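Local coordinates for type 3 secretion system chaperone PscE (Pseudomonas aeruginosa, PDB 2UWJ), which works with PscG as a type III secretion chaperone that keeps the needle protein PscF from polymerising prematurely in the cytoplasm, at residues Arg36-Gly41 and Gln48-Gln53. Sequence-based numbering, arbitrary orientation.
Sequences RELARG and QFLQQQ
Leu50 reaches between Glu37 and Leu38 and touches both. Its methyl Leu50 CD1 meets the aliphatic part of the glutamate, 3.6 Å from Glu37 CG. The other methyl, Leu50 CD2, comes to 3.8 Å from Glu37 OE2, and the two side chains cross at roughly a right angle. On the other flank, Leu38 and Leu50 slide past one another in opposite senses, with Leu38 CG 3.8 Å from Leu50 CB. Leu38 CD2 also extends to the CG methylene of Gln51, at 4.0 Å, so the glutamine contributes its hydrocarbon portion to the packing.

Torsions account for the reach of the glutamate. With CG anti to the backbone N (chi1 -175°) and the chain extended beyond it, Glu37 passes across the end of Leu50. Its carboxylate forms a salt bridge from Glu37 OE1 to Arg46 NE, near the start of helix 44-68, which probably restrains it.

The backbones behind these side chains are the end of helix 18-40 and an early part of helix 44-68. The local axes of the short segments lie 10.1 Å apart and run roughly antiparallel, 152° between their N-to-C directions. The nearest CA pair is Leu38 and Leu50, 6.8 Å apart. Gly41, the first residue after the helix to leave helical backbone angles, has positive phi and leads into the connection of this helical hairpin. On helix 44-68, Gln52 OE1 accepts a hydrogen bond from Arg34 of the PscG chain. The hairpin contact thus rests on van der Waals packing of leucine, glutamate and glutamine carbons, with no hydrogen bond between the segments and the Glu37 charge met by Arg46.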
loop_
_atom_site.group_PDB
_atom_site.type_symbol
_atom_site.label_atom_id
_atom_site.label_comp_id
_atom_site.label_asym_id
_atom_site.label_seq_id
_atom_site.Cartn_x
_atom_site.Cartn_y
_atom_site.Cartn_z
ATOM N N ARG A 36 -5.139 26.518 -20.210
ATOM C CA ARG A 36 -5.044 26.883 -21.629
ATOM C C ARG A 36 -6.351 26.509 -22.341
ATOM O O ARG A 36 -6.918 27.317 -23.079
ATOM C CB ARG A 36 -3.850 26.187 -22.306
ATOM C CG ARG A 36 -2.490 26.697 -21.835
ATOM C CD ARG A 36 -1.352 26.242 -22.792
ATOM N NE ARG A 36 -1.281 24.784 -22.908
ATOM C CZ ARG A 36 -0.543 24.001 -22.120
ATOM N NH1 ARG A 36 0.204 24.535 -21.164
ATOM N NH2 ARG A 36 -0.584 22.678 -22.270
ATOM N N GLU A 37 -6.867 25.309 -22.110
ATOM C CA GLU A 37 -8.105 24.918 -22.767
ATOM C C GLU A 37 -9.316 25.787 -22.321
ATOM O O GLU A 37 -10.213 26.084 -23.121
ATOM C CB GLU A 37 -8.395 23.415 -22.575
ATOM C CG GLU A 37 -9.623 22.990 -23.368
ATOM C CD GLU A 37 -9.967 21.519 -23.278
ATOM O OE1 GLU A 37 -11.078 21.128 -23.736
ATOM O OE2 GLU A 37 -9.150 20.743 -22.762
ATOM N N LEU A 38 -9.328 26.213 -21.064
ATOM C CA LEU A 38 -10.399 27.043 -20.558
ATOM C C LEU A 38 -10.331 28.382 -21.283
ATOM O O LEU A 38 -11.357 28.958 -21.644
ATOM C CB LEU A 38 -10.231 27.286 -19.047
ATOM C CG LEU A 38 -10.949 26.195 -18.205
ATOM C CD1 LEU A 38 -10.284 26.191 -16.824
ATOM C CD2 LEU A 38 -12.496 26.424 -18.166
ATOM N N ALA A 39 -9.114 28.877 -21.473
ATOM C CA ALA A 39 -8.881 30.160 -22.132
ATOM C C ALA A 39 -9.354 30.151 -23.595
ATOM O O ALA A 39 -9.781 31.174 -24.112
ATOM C CB ALA A 39 -7.405 30.526 -22.046
ATOM N N ARG A 40 -9.296 29.007 -24.265
ATOM C CA ARG A 40 -9.762 28.954 -25.650
ATOM C C ARG A 40 -11.275 29.067 -25.733
ATOM O O ARG A 40 -11.792 29.403 -26.795
ATOM C CB ARG A 40 -9.314 27.666 -26.332
ATOM C CG ARG A 40 -7.829 27.631 -26.612
ATOM C CD ARG A 40 -7.494 26.435 -27.499
ATOM N NE ARG A 40 -8.669 25.582 -27.628
ATOM C CZ ARG A 40 -8.699 24.286 -27.313
ATOM N NH1 ARG A 40 -7.593 23.678 -26.847
ATOM N NH2 ARG A 40 -9.844 23.604 -27.460
ATOM N N GLY A 41 -11.997 28.759 -24.643
ATOM C CA GLY A 41 -13.442 28.904 -24.671
ATOM C C GLY A 41 -14.399 27.789 -24.225
ATOM O O GLY A 41 -15.434 28.037 -23.618
ATOM N N GLN A 48 -17.648 23.458 -17.274
ATOM C CA GLN A 48 -17.911 23.074 -15.882
ATOM C C GLN A 48 -16.957 21.899 -15.544
ATOM O O GLN A 48 -16.391 21.818 -14.465
ATOM C CB GLN A 48 -19.385 22.651 -15.719
ATOM C CG GLN A 48 -19.692 21.728 -14.533
ATOM C CD GLN A 48 -19.515 22.384 -13.132
ATOM O OE1 GLN A 48 -19.686 23.604 -12.970
ATOM N NE2 GLN A 48 -19.205 21.557 -12.109
ATOM N N PHE A 49 -16.770 21.013 -16.500
ATOM C CA PHE A 49 -15.861 19.856 -16.347
ATOM C C PHE A 49 -14.416 20.334 -16.133
ATOM O O PHE A 49 -13.745 19.908 -15.182
ATOM C CB PHE A 49 -16.013 19.015 -17.612
ATOM C CG PHE A 49 -15.186 17.781 -17.673
ATOM C CD1 PHE A 49 -13.840 17.840 -18.014
ATOM C CD2 PHE A 49 -15.806 16.518 -17.587
ATOM C CE1 PHE A 49 -13.118 16.650 -18.294
ATOM C CE2 PHE A 49 -15.098 15.321 -17.862
ATOM C CZ PHE A 49 -13.756 15.391 -18.220
ATOM N N LEU A 50 -13.932 21.232 -17.004
ATOM C CA LEU A 50 -12.589 21.751 -16.878
ATOM C C LEU A 50 -12.363 22.526 -15.581
ATOM O O LEU A 50 -11.272 22.488 -14.998
ATOM C CB LEU A 50 -12.252 22.677 -18.057
ATOM C CG LEU A 50 -12.109 22.028 -19.449
ATOM C CD1 LEU A 50 -11.912 23.155 -20.567
ATOM C CD2 LEU A 50 -10.918 21.077 -19.432
ATOM N N GLN A 51 -13.363 23.272 -15.147
ATOM C CA GLN A 51 -13.188 24.041 -13.924
ATOM C C GLN A 51 -13.027 23.089 -12.726
ATOM O O GLN A 51 -12.200 23.334 -11.861
ATOM C CB GLN A 51 -14.402 24.946 -13.703
ATOM C CG GLN A 51 -14.396 26.130 -14.657
ATOM C CD GLN A 51 -14.436 27.458 -13.925
ATOM O OE1 GLN A 51 -15.503 27.893 -13.440
ATOM N NE2 GLN A 51 -13.272 28.108 -13.819
ATOM N N GLN A 52 -13.840 22.032 -12.694
ATOM C CA GLN A 52 -13.754 21.049 -11.614
ATOM C C GLN A 52 -12.368 20.376 -11.702
ATOM O O GLN A 52 -11.703 20.134 -10.676
ATOM C CB GLN A 52 -14.837 19.983 -11.767
ATOM C CG GLN A 52 -16.243 20.471 -11.354
ATOM C CD GLN A 52 -17.286 19.347 -11.393
ATOM O OE1 GLN A 52 -17.761 18.956 -12.476
ATOM N NE2 GLN A 52 -17.643 18.815 -10.208
ATOM N N GLN A 53 -11.915 20.079 -12.930
ATOM C CA GLN A 53 -10.609 19.473 -13.060
ATOM C C GLN A 53 -9.507 20.394 -12.569
ATOM O O GLN A 53 -8.561 19.954 -11.873
ATOM C CB GLN A 53 -10.330 19.080 -14.507
ATOM C CG GLN A 53 -8.936 18.524 -14.624
ATOM C CD GLN A 53 -8.877 17.444 -15.668
ATOM O OE1 GLN A 53 -8.238 17.601 -16.706
ATOM N NE2 GLN A 53 -9.569 16.333 -15.404
#